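Local coordinates for pili retraction protein PilT (Thermus thermophilus, PDB 5FL3) that binds adenine nucleotides and probably hydrolyses ATP to power the retraction of pili, at residues L118-E123 / L289-L294; T327-L332 / S348-P353; R277-A282 / G339-E344. All coordinates share one frame; numbering follows the deposited sequence.

Contact 1 (L118-E123 / L289-L294). With ADP (adenosine-5'-diphosphate), chain B.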
loop_
_atom_site.group_PDB
_atom_site.type_symbol
_atom_site.label_atom_id
_atom_site.label_comp_id
_atom_site.label_asym_id
_atom_site.label_seq_id
_atom_site.Cartn_x
_atom_site.Cartn_y
_atom_site.Cartn_z
ATOM N N LEU A 118 5.380 -10.848 5.819
ATOM C CA LEU A 118 4.149 -10.210 5.355
ATOM C C LEU A 118 3.045 -11.207 5.056
ATOM O O LEU A 118 1.912 -10.813 4.790
ATOM C CB LEU A 118 4.423 -9.363 4.104
ATOM C CG LEU A 118 5.385 -8.206 4.367
ATOM C CD1 LEU A 118 5.562 -7.329 3.134
ATOM C CD2 LEU A 118 4.906 -7.406 5.574
ATOM N N GLY A 119 3.376 -12.496 5.089
ATOM C CA GLY A 119 2.447 -13.523 4.670
ATOM C C GLY A 119 2.154 -13.508 3.182
ATOM O O GLY A 119 1.037 -13.824 2.770
ATOM N N LEU A 120 3.151 -13.125 2.379
ATOM C CA LEU A 120 3.049 -13.095 0.914
ATOM C C LEU A 120 3.802 -14.288 0.336
ATOM O O LEU A 120 4.992 -14.461 0.622
ATOM C CB LEU A 120 3.642 -11.802 0.341
ATOM C CG LEU A 120 3.164 -10.381 0.645
ATOM C CD1 LEU A 120 4.315 -9.412 0.423
ATOM C CD2 LEU A 120 2.037 -10.012 -0.284
ATOM N N PRO A 121 3.129 -15.110 -0.482
ATOM C CA PRO A 121 3.753 -16.346 -0.998
ATOM C C PRO A 121 4.983 -16.076 -1.869
ATOM O O PRO A 121 4.886 -15.482 -2.952
ATOM C CB PRO A 121 2.635 -17.006 -1.813
ATOM C CG PRO A 121 1.602 -15.907 -2.045
ATOM C CD PRO A 121 1.713 -14.979 -0.866
ATOM N N ARG A 122 6.133 -16.545 -1.387
ATOM C CA ARG A 122 7.419 -16.171 -1.944
ATOM C C ARG A 122 7.534 -16.483 -3.419
ATOM O O ARG A 122 8.031 -15.661 -4.199
ATOM C CB ARG A 122 8.556 -16.857 -1.189
ATOM C CG ARG A 122 9.912 -16.621 -1.858
ATOM C CD ARG A 122 11.087 -16.755 -0.903
ATOM N NE ARG A 122 11.129 -15.691 0.101
ATOM C CZ ARG A 122 11.723 -14.514 -0.089
ATOM N NH1 ARG A 122 12.311 -14.244 -1.251
ATOM N NH2 ARG A 122 11.720 -13.603 0.876
ATOM N N GLU A 123 7.061 -17.663 -3.796
ATOM C CA GLU A 123 7.213 -18.153 -5.158
ATOM C C GLU A 123 6.438 -17.283 -6.130
ATOM O O GLU A 123 6.952 -16.900 -7.178
ATOM C CB GLU A 123 6.755 -19.604 -5.254
ATOM C CG GLU A 123 7.348 -20.358 -6.428
ATOM C CD GLU A 123 6.726 -21.726 -6.604
ATOM O OE1 GLU A 123 6.090 -22.214 -5.637
ATOM O OE2 GLU A 123 6.858 -22.302 -7.710
ATOM N N LEU A 289 -2.479 -11.271 6.941
ATOM C CA LEU A 289 -2.909 -10.885 5.610
ATOM C C LEU A 289 -3.821 -11.931 4.970
ATOM O O LEU A 289 -3.478 -13.112 4.864
ATOM C CB LEU A 289 -1.690 -10.620 4.715
ATOM C CG LEU A 289 -1.934 -10.213 3.251
ATOM C CD1 LEU A 289 -2.758 -8.944 3.141
ATOM C CD2 LEU A 289 -0.612 -10.030 2.517
ATOM N N ALA A 290 -4.995 -11.476 4.564
ATOM C CA ALA A 290 -5.877 -12.236 3.702
ATOM C C ALA A 290 -5.587 -11.771 2.291
ATOM O O ALA A 290 -5.647 -10.573 2.019
ATOM C CB ALA A 290 -7.328 -12.009 4.063
ATOM N N LEU A 291 -5.288 -12.709 1.397
ATOM C CA LEU A 291 -4.741 -12.366 0.092
ATOM C C LEU A 291 -5.373 -13.185 -1.026
ATOM O O LEU A 291 -5.438 -14.427 -0.951
ATOM C CB LEU A 291 -3.225 -12.554 0.111
ATOM C CG LEU A 291 -2.513 -12.383 -1.217
ATOM C CD1 LEU A 291 -2.724 -10.968 -1.748
ATOM C CD2 LEU A 291 -1.039 -12.678 -1.063
ATOM N N GLU A 292 -5.884 -12.476 -2.032
ATOM C CA GLU A 292 -6.406 -13.092 -3.252
ATOM C C GLU A 292 -5.455 -12.798 -4.415
ATOM O O GLU A 292 -5.064 -11.645 -4.611
ATOM C CB GLU A 292 -7.803 -12.581 -3.562
ATOM C CG GLU A 292 -8.368 -13.049 -4.869
ATOM C CD GLU A 292 -9.817 -12.633 -5.007
ATOM O OE1 GLU A 292 -10.594 -12.965 -4.092
ATOM O OE2 GLU A 292 -10.189 -11.976 -6.008
ATOM N N ILE A 293 -5.100 -13.836 -5.178
ATOM C CA ILE A 293 -4.160 -13.714 -6.296
ATOM C C ILE A 293 -4.782 -14.081 -7.634
ATOM O O ILE A 293 -5.175 -15.227 -7.846
ATOM C CB ILE A 293 -2.925 -14.602 -6.077
ATOM C CG1 ILE A 293 -2.320 -14.319 -4.700
ATOM C CG2 ILE A 293 -1.892 -14.407 -7.161
ATOM C CD1 ILE A 293 -1.167 -15.211 -4.338
ATOM N N LEU A 294 -4.872 -13.098 -8.533
ATOM C CA LEU A 294 -5.175 -13.368 -9.935
ATOM C C LEU A 294 -3.908 -13.261 -10.763
ATOM O O LEU A 294 -3.296 -12.203 -10.825
ATOM C CB LEU A 294 -6.233 -12.405 -10.467
ATOM C CG LEU A 294 -6.481 -12.485 -11.975
ATOM C CD1 LEU A 294 -6.781 -13.913 -12.363
ATOM C CD2 LEU A 294 -7.620 -11.591 -12.407
HETATM P PB ADP B . -1.942 0.665 2.793
HETATM O O1B ADP B . -2.576 1.864 3.485
HETATM O O2B ADP B . -2.943 -0.294 2.185
HETATM O O3B ADP B . -0.804 1.006 1.859
HETATM P PA ADP B . 0.187 -0.018 4.659
HETATM O O1A ADP B . 0.373 1.458 4.969
HETATM O O2A ADP B . 1.278 -0.814 3.950
HETATM O O3A ADP B . -1.265 -0.216 3.962
HETATM O "O5'" ADP B . -0.099 -0.807 6.034
HETATM C "C5'" ADP B . -0.778 -0.226 7.150
HETATM C "C4'" ADP B . -0.242 -0.922 8.404
HETATM O "O4'" ADP B . -0.366 -2.342 8.269
HETATM C "C3'" ADP B . 1.228 -0.616 8.657
HETATM O "O3'" ADP B . 1.324 -0.196 10.019
HETATM C "C2'" ADP B . 1.969 -1.927 8.410
HETATM O "O2'" ADP B . 2.995 -2.182 9.374
HETATM C "C1'" ADP B . 0.890 -2.997 8.512
HETATM N N9 ADP B . 1.083 -4.108 7.532
HETATM C C8 ADP B . 1.417 -3.964 6.230
HETATM N N7 ADP B . 1.508 -5.162 5.593
HETATM C C5 ADP B . 1.230 -6.117 6.508
HETATM C C6 ADP B . 1.149 -7.597 6.511
HETATM N N6 ADP B . 1.386 -8.287 5.373
HETATM N N1 ADP B . 0.818 -8.216 7.687
HETATM C C2 ADP B . 0.574 -7.524 8.820
HETATM N N3 ADP B . 0.627 -6.177 8.888
HETATM C C4 ADP B . 0.947 -5.426 7.789
HETATM O O HOH W 1 -0.886 -14.301 5.004
#
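Leu120, Pro121, Leu289, Leu291 and Ile293 make the apolar part of this contact. Leu120 reaches strand 287-295 with one branch. Its CD2 lies 3.9 Å from CD2 of Leu289 and slightly farther from CD2 of Leu291, whose side chain it crosses at about a right angle. Pro121 sits at the N-cap position of helix 122-130 and uses two ring atoms. Its CD comes up against Leu291 CD2 at 3.6 Å, while its CG passes alongside Ile293 CD1 at 3.7 Å. Leu291 turns CG anti to its backbone N (chi1 174°), and this brings CD2 against both Leu120 and Pro121. The neighbouring strand 270-280 adds Leu274 and Gln276 to the packing around Leu291.

The polar part lies at Gly119 and is carried by water. One water donates to Gly119 O at 3.0 Å and to Leu289 O at 2.9 Å, so it bridges the two backbones. Gly119 has positive phi and closes helix 115-118 with a Schellman motif.

The ligand part is next to it. ADP N6 donates to Leu118 O at 2.6 Å, with an angle of 149° at the hydrogen. The CB and CD2 of Leu118 also touch this amino group, CD2 at 3.6 Å from N6. Leu289 closes in from the strand, with CD2 3.5 Å from Leu118 O, so the accepting carbonyl is flanked by hydrocarbon. This is the adenine end of the nucleotide site of a P-loop ATPase, where a backbone carbonyl reads the 6-amino group while the Walker A loop holds the phosphates.

Contact 2 (T327-L332 / S348-P353)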
loop_
_atom_site.group_PDB
_atom_site.type_symbol
_atom_site.label_atom_id
_atom_site.label_comp_id
_atom_site.label_asym_id
_atom_site.label_seq_id
_atom_site.Cartn_x
_atom_site.Cartn_y
_atom_site.Cartn_z
ATOM N N THR A 327 -8.791 -17.473 -4.254
ATOM C CA THR A 327 -9.713 -16.387 -3.953
ATOM C C THR A 327 -9.563 -15.980 -2.496
ATOM O O THR A 327 -8.894 -16.675 -1.720
ATOM C CB THR A 327 -11.176 -16.785 -4.222
ATOM O OG1 THR A 327 -11.531 -17.896 -3.396
ATOM C CG2 THR A 327 -11.365 -17.164 -5.667
ATOM N N PHE A 328 -10.172 -14.858 -2.122
ATOM C CA PHE A 328 -10.241 -14.500 -0.713
ATOM C C PHE A 328 -10.897 -15.597 0.112
ATOM O O PHE A 328 -10.371 -15.969 1.163
ATOM C CB PHE A 328 -11.004 -13.198 -0.493
ATOM C CG PHE A 328 -10.130 -12.060 -0.111
ATOM C CD1 PHE A 328 -8.795 -12.057 -0.468
ATOM C CD2 PHE A 328 -10.617 -11.018 0.647
ATOM C CE1 PHE A 328 -7.971 -11.024 -0.125
ATOM C CE2 PHE A 328 -9.781 -9.982 1.000
ATOM C CZ PHE A 328 -8.468 -9.959 0.610
ATOM N N ASP A 329 -12.042 -16.096 -0.360
ATOM C CA ASP A 329 -12.814 -17.054 0.412
ATOM C C ASP A 329 -12.004 -18.324 0.582
ATOM O O ASP A 329 -12.130 -19.005 1.597
ATOM C CB ASP A 329 -14.164 -17.347 -0.243
ATOM C CG ASP A 329 -15.116 -16.159 -0.180
ATOM O OD1 ASP A 329 -14.778 -15.188 0.535
ATOM O OD2 ASP A 329 -16.202 -16.217 -0.821
ATOM N N GLN A 330 -11.144 -18.626 -0.390
ATOM C CA GLN A 330 -10.232 -19.767 -0.264
ATOM C C GLN A 330 -9.149 -19.521 0.775
ATOM O O GLN A 330 -8.866 -20.383 1.591
ATOM C CB GLN A 330 -9.572 -20.109 -1.601
ATOM C CG GLN A 330 -10.444 -20.890 -2.559
ATOM C CD GLN A 330 -9.763 -21.107 -3.892
ATOM O OE1 GLN A 330 -9.319 -20.157 -4.532
ATOM N NE2 GLN A 330 -9.664 -22.363 -4.314
ATOM N N HIS A 331 -8.537 -18.348 0.754
ATOM C CA HIS A 331 -7.439 -18.105 1.675
ATOM C C HIS A 331 -7.958 -18.004 3.100
ATOM O O HIS A 331 -7.235 -18.334 4.037
ATOM C CB HIS A 331 -6.663 -16.842 1.295
ATOM C CG HIS A 331 -5.371 -16.686 2.036
ATOM N ND1 HIS A 331 -4.982 -15.498 2.621
ATOM C CD2 HIS A 331 -4.377 -17.570 2.295
ATOM C CE1 HIS A 331 -3.810 -15.659 3.208
ATOM N NE2 HIS A 331 -3.419 -16.909 3.024
ATOM N N LEU A 332 -9.208 -17.562 3.255
ATOM C CA LEU A 332 -9.809 -17.354 4.580
ATOM C C LEU A 332 -10.038 -18.679 5.301
ATOM O O LEU A 332 -9.679 -18.827 6.472
ATOM C CB LEU A 332 -11.129 -16.597 4.469
ATOM C CG LEU A 332 -11.031 -15.084 4.261
ATOM C CD1 LEU A 332 -12.401 -14.494 3.950
ATOM C CD2 LEU A 332 -10.393 -14.378 5.466
ATOM N N SER A 348 -16.971 -12.310 8.504
ATOM C CA SER A 348 -17.279 -10.921 8.192
ATOM C C SER A 348 -16.438 -10.442 7.003
ATOM O O SER A 348 -16.840 -9.526 6.273
ATOM C CB SER A 348 -17.048 -10.025 9.408
ATOM O OG SER A 348 -15.664 -9.839 9.637
ATOM N N ALA A 349 -15.286 -11.083 6.811
ATOM C CA ALA A 349 -14.365 -10.753 5.722
ATOM C C ALA A 349 -14.723 -11.441 4.405
ATOM O O ALA A 349 -14.326 -10.976 3.337
ATOM C CB ALA A 349 -12.941 -11.114 6.113
ATOM N N ALA A 350 -15.467 -12.543 4.486
ATOM C CA ALA A 350 -15.701 -13.409 3.332
ATOM C C ALA A 350 -16.477 -12.720 2.206
ATOM O O ALA A 350 -17.477 -12.046 2.456
ATOM C CB ALA A 350 -16.423 -14.671 3.773
ATOM N N THR A 351 -16.000 -12.900 0.971
ATOM C CA THR A 351 -16.640 -12.342 -0.224
ATOM C C THR A 351 -18.116 -12.728 -0.286
ATOM O O THR A 351 -18.981 -11.890 -0.555
ATOM C CB THR A 351 -15.925 -12.805 -1.511
ATOM O OG1 THR A 351 -14.634 -12.186 -1.592
ATOM C CG2 THR A 351 -16.734 -12.434 -2.754
ATOM N N SER A 352 -18.401 -14.000 -0.040
ATOM C CA SER A 352 -19.765 -14.406 0.272
ATOM C C SER A 352 -19.730 -15.372 1.454
ATOM O O SER A 352 -19.298 -16.520 1.310
ATOM C CB SER A 352 -20.454 -15.044 -0.938
ATOM O OG SER A 352 -20.456 -16.451 -0.831
ATOM N N PRO A 353 -20.198 -14.909 2.627
ATOM C CA PRO A 353 -20.232 -15.650 3.900
ATOM C C PRO A 353 -20.932 -16.998 3.775
ATOM O O PRO A 353 -20.863 -17.845 4.675
ATOM C CB PRO A 353 -21.017 -14.717 4.831
ATOM C CG PRO A 353 -21.784 -13.828 3.925
ATOM C CD PRO A 353 -20.910 -13.626 2.726
#
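Asp329, in the first turn of helix 328-337, grips the turn that links helix 343-349 to helix 353-361. The motif is a carboxylate holding two successive backbone amides of a helix-helix connection. OD1 accepts from Thr351 N at 2.6 Å, with a bent angle of 136° at the hydrogen. OD2 accepts from Ser352 N at 3.2 Å, and this longer bond is straighter, at 162°. Both oxygens use their syn lone pairs, so the carboxylate is held as a fork and its rotation is fixed. Its CG stands beside the backbone N (chi1 -69°), which brings the group across to the turn. The two amides probably help to stabilise its negative charge.

The tight part continues with Leu332, about one helical turn on. Its CD1 presses on Ala350 CA at 3.5 Å and also touches the methyl groups of Ala349 and Ala350. Phe356 of helix 353-361 and Leu279 of strand 270-280 close around this buried leucine.

Thr351 lies on the solvent side. Its side chain crosses that of Asp329 at about a right angle, with CB still against the carboxylate, 3.3 Å from Asp329 OD1. The looser touch is that of Thr351 OG1 on Phe328 CB at 3.9 Å. Ser352 uses its hydroxyl elsewhere: OG caps Glu355 N in the helix that follows.

The start of helix 328-337 is itself closed by a capping box. Gln330 N donates to Thr327 OG1, and Thr327 N returns a bond of 2.7 Å to Gln330 OE1, lying in the carbonyl plane on a lone pair.

Contact 3 (R277-A282 / G339-E344). With ADP (adenosine-5'-diphosphate), chain B.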
loop_
_atom_site.group_PDB
_atom_site.type_symbol
_atom_site.label_atom_id
_atom_site.label_comp_id
_atom_site.label_asym_id
_atom_site.label_seq_id
_atom_site.Cartn_x
_atom_site.Cartn_y
_atom_site.Cartn_z
ATOM N N ARG A 277 -6.461 -7.755 2.463
ATOM C CA ARG A 277 -7.231 -7.341 3.620
ATOM C C ARG A 277 -6.400 -7.736 4.838
ATOM O O ARG A 277 -5.813 -8.804 4.848
ATOM C CB ARG A 277 -8.613 -8.008 3.615
ATOM C CG ARG A 277 -9.667 -7.356 4.476
ATOM C CD ARG A 277 -10.570 -6.427 3.643
ATOM N NE ARG A 277 -10.822 -6.890 2.266
ATOM C CZ ARG A 277 -11.738 -7.796 1.903
ATOM N NH1 ARG A 277 -12.503 -8.411 2.808
ATOM N NH2 ARG A 277 -11.875 -8.106 0.615
ATOM N N LEU A 278 -6.305 -6.859 5.833
ATOM C CA LEU A 278 -5.590 -7.180 7.069
ATOM C C LEU A 278 -6.568 -7.483 8.196
ATOM O O LEU A 278 -7.284 -6.589 8.648
ATOM C CB LEU A 278 -4.675 -6.033 7.489
ATOM C CG LEU A 278 -3.395 -5.920 6.681
ATOM C CD1 LEU A 278 -2.610 -4.689 7.082
ATOM C CD2 LEU A 278 -2.591 -7.174 6.909
ATOM N N LEU A 279 -6.598 -8.739 8.644
ATOM C CA LEU A 279 -7.551 -9.178 9.667
ATOM C C LEU A 279 -6.870 -9.351 11.007
ATOM O O LEU A 279 -5.689 -9.728 11.059
ATOM C CB LEU A 279 -8.218 -10.493 9.274
ATOM C CG LEU A 279 -8.934 -10.564 7.924
ATOM C CD1 LEU A 279 -9.954 -11.680 7.979
ATOM C CD2 LEU A 279 -9.599 -9.269 7.569
ATOM N N PRO A 280 -7.608 -9.081 12.101
ATOM C CA PRO A 280 -6.991 -9.258 13.421
ATOM C C PRO A 280 -6.594 -10.713 13.612
ATOM O O PRO A 280 -7.367 -11.617 13.272
ATOM C CB PRO A 280 -8.088 -8.828 14.404
ATOM C CG PRO A 280 -9.361 -8.869 13.616
ATOM C CD PRO A 280 -9.014 -8.647 12.180
ATOM N N LYS A 281 -5.378 -10.922 14.106
ATOM C CA LYS A 281 -4.862 -12.247 14.386
ATOM C C LYS A 281 -5.679 -12.902 15.525
ATOM O O LYS A 281 -6.128 -12.223 16.457
ATOM C CB LYS A 281 -3.370 -12.164 14.734
ATOM C CG LYS A 281 -2.494 -12.997 13.819
ATOM C CD LYS A 281 -1.188 -13.432 14.476
ATOM C CE LYS A 281 -0.171 -12.308 14.495
ATOM N NZ LYS A 281 1.065 -12.684 15.249
ATOM N N ALA A 282 -5.885 -14.217 15.429
ATOM C CA ALA A 282 -6.731 -14.947 16.374
ATOM C C ALA A 282 -6.190 -14.903 17.803
ATOM O O ALA A 282 -6.949 -14.634 18.740
ATOM C CB ALA A 282 -6.906 -16.393 15.921
ATOM N N GLY A 339 -6.058 -21.532 12.373
ATOM C CA GLY A 339 -6.179 -20.850 13.646
ATOM C C GLY A 339 -5.480 -19.509 13.694
ATOM O O GLY A 339 -5.014 -19.093 14.752
ATOM N N LEU A 340 -5.417 -18.824 12.552
ATOM C CA LEU A 340 -4.815 -17.493 12.493
ATOM C C LEU A 340 -5.880 -16.388 12.583
ATOM O O LEU A 340 -5.578 -15.247 12.940
ATOM C CB LEU A 340 -3.986 -17.349 11.220
ATOM C CG LEU A 340 -2.671 -18.142 11.219
ATOM C CD1 LEU A 340 -2.043 -18.190 9.818
ATOM C CD2 LEU A 340 -1.695 -17.551 12.224
ATOM N N ILE A 341 -7.130 -16.737 12.282
ATOM C CA ILE A 341 -8.251 -15.811 12.449
ATOM C C ILE A 341 -9.462 -16.504 13.085
ATOM O O ILE A 341 -9.612 -17.729 12.995
ATOM C CB ILE A 341 -8.690 -15.180 11.093
ATOM C CG1 ILE A 341 -8.966 -16.263 10.047
ATOM C CG2 ILE A 341 -7.638 -14.227 10.580
ATOM C CD1 ILE A 341 -9.525 -15.736 8.731
ATOM N N SER A 342 -10.330 -15.717 13.718
ATOM C CA SER A 342 -11.545 -16.262 14.308
ATOM C C SER A 342 -12.550 -16.599 13.226
ATOM O O SER A 342 -12.413 -16.168 12.080
ATOM C CB SER A 342 -12.163 -15.284 15.288
ATOM O OG SER A 342 -12.702 -14.177 14.600
ATOM N N LEU A 343 -13.564 -17.373 13.592
ATOM C CA LEU A 343 -14.641 -17.681 12.667
ATOM C C LEU A 343 -15.426 -16.416 12.360
ATOM O O LEU A 343 -15.839 -16.182 11.223
ATOM C CB LEU A 343 -15.564 -18.755 13.250
ATOM C CG LEU A 343 -16.822 -19.093 12.441
ATOM C CD1 LEU A 343 -16.471 -19.636 11.055
ATOM C CD2 LEU A 343 -17.659 -20.084 13.214
ATOM N N GLU A 344 -15.630 -15.602 13.387
ATOM C CA GLU A 344 -16.372 -14.357 13.235
ATOM C C GLU A 344 -15.685 -13.452 12.220
ATOM O O GLU A 344 -16.292 -13.015 11.242
ATOM C CB GLU A 344 -16.502 -13.650 14.578
ATOM C CG GLU A 344 -17.451 -12.467 14.555
ATOM C CD GLU A 344 -17.528 -11.739 15.895
ATOM O OE1 GLU A 344 -16.692 -12.027 16.790
ATOM O OE2 GLU A 344 -18.428 -10.877 16.045
HETATM P PB ADP B . -1.942 0.665 2.793
HETATM O O1B ADP B . -2.576 1.864 3.485
HETATM O O2B ADP B . -2.943 -0.294 2.185
HETATM O O3B ADP B . -0.804 1.006 1.859
HETATM P PA ADP B . 0.187 -0.018 4.659
HETATM O O1A ADP B . 0.373 1.458 4.969
HETATM O O2A ADP B . 1.278 -0.814 3.950
HETATM O O3A ADP B . -1.265 -0.216 3.962
HETATM O "O5'" ADP B . -0.099 -0.807 6.034
HETATM C "C5'" ADP B . -0.778 -0.226 7.150
HETATM C "C4'" ADP B . -0.242 -0.922 8.404
HETATM O "O4'" ADP B . -0.366 -2.342 8.269
HETATM C "C3'" ADP B . 1.228 -0.616 8.657
HETATM O "O3'" ADP B . 1.324 -0.196 10.019
HETATM C "C2'" ADP B . 1.969 -1.927 8.410
HETATM O "O2'" ADP B . 2.995 -2.182 9.374
HETATM C "C1'" ADP B . 0.890 -2.997 8.512
HETATM N N9 ADP B . 1.083 -4.108 7.532
HETATM C C8 ADP B . 1.417 -3.964 6.230
HETATM N N7 ADP B . 1.508 -5.162 5.593
HETATM C C5 ADP B . 1.230 -6.117 6.508
HETATM C C6 ADP B . 1.149 -7.597 6.511
HETATM N N6 ADP B . 1.386 -8.287 5.373
HETATM N N1 ADP B . 0.818 -8.216 7.687
HETATM C C2 ADP B . 0.574 -7.524 8.820
HETATM N N3 ADP B . 0.627 -6.177 8.888
HETATM C C4 ADP B . 0.947 -5.426 7.789
#
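The end of strand 270-280, in the mixed sheet of the ATPase domain, is met here by the turn between helices 328-337 and 343-349. Ile341 and Leu279 make the apolar core of the contact. The two side chains cross at a slant, with Ile341 CG2 4.0 Å from Leu279 CB and Ile341 CD1 4.1 Å from Leu279 CD1. Ile341 places CG1 between its backbone N and carbonyl carbon (chi1 53°), and CD1 extends from there toward the leucine. CG2 also rests near Pro280 O. Leu332 and Ala346, from the two flanking helices, and Val288 of strand 287-295 pack around Ile341.

The strand's other face serves the nucleotide. Leu278 belongs to the ADP pocket. Its CD1 lies 3.5 Å from ADP O4', and its CD2 lies against the adenine at N1 and C2. The same strand thus faces ligand on one side and the helical turn on the other.

Beyond the strand the contact is backbone-led and more exposed. Gly339 ends helix 328-337 in a Schellman motif, and Ser342 opens the next helix by capping Asp345 N. Between them, Leu340 O receives Lys281 CA in a CH...O contact at 3.4 Å. The one hydrogen bond across the contact runs from Ala282 N to the same Leu340 O, at 2.7 Å, with the donor 53° above the carbonyl plane.

Contacts 1 and 3 are joined through the mixed sheet: strands 270-280 and 287-295 are antiparallel neighbours at its edge, and both contacts touch ADP. Their centres lie about 15 Å apart, and their segments alternate along the chain. Contact 2 follows contact 1 in sequence, but crosses contact 3, with which it shares helix 343-349; these two centres are about 11 Å apart. The centres of contacts 1 and 2 are about 14 Å apart, yet the two meet where Glu292 OE1 probably accepts from Phe328 N. Arg277 NH1 probably bonds Ala349 O between contacts 2 and 3. The C-terminal helices are therefore packed onto the sheet edge that also lines the nucleotide pocket.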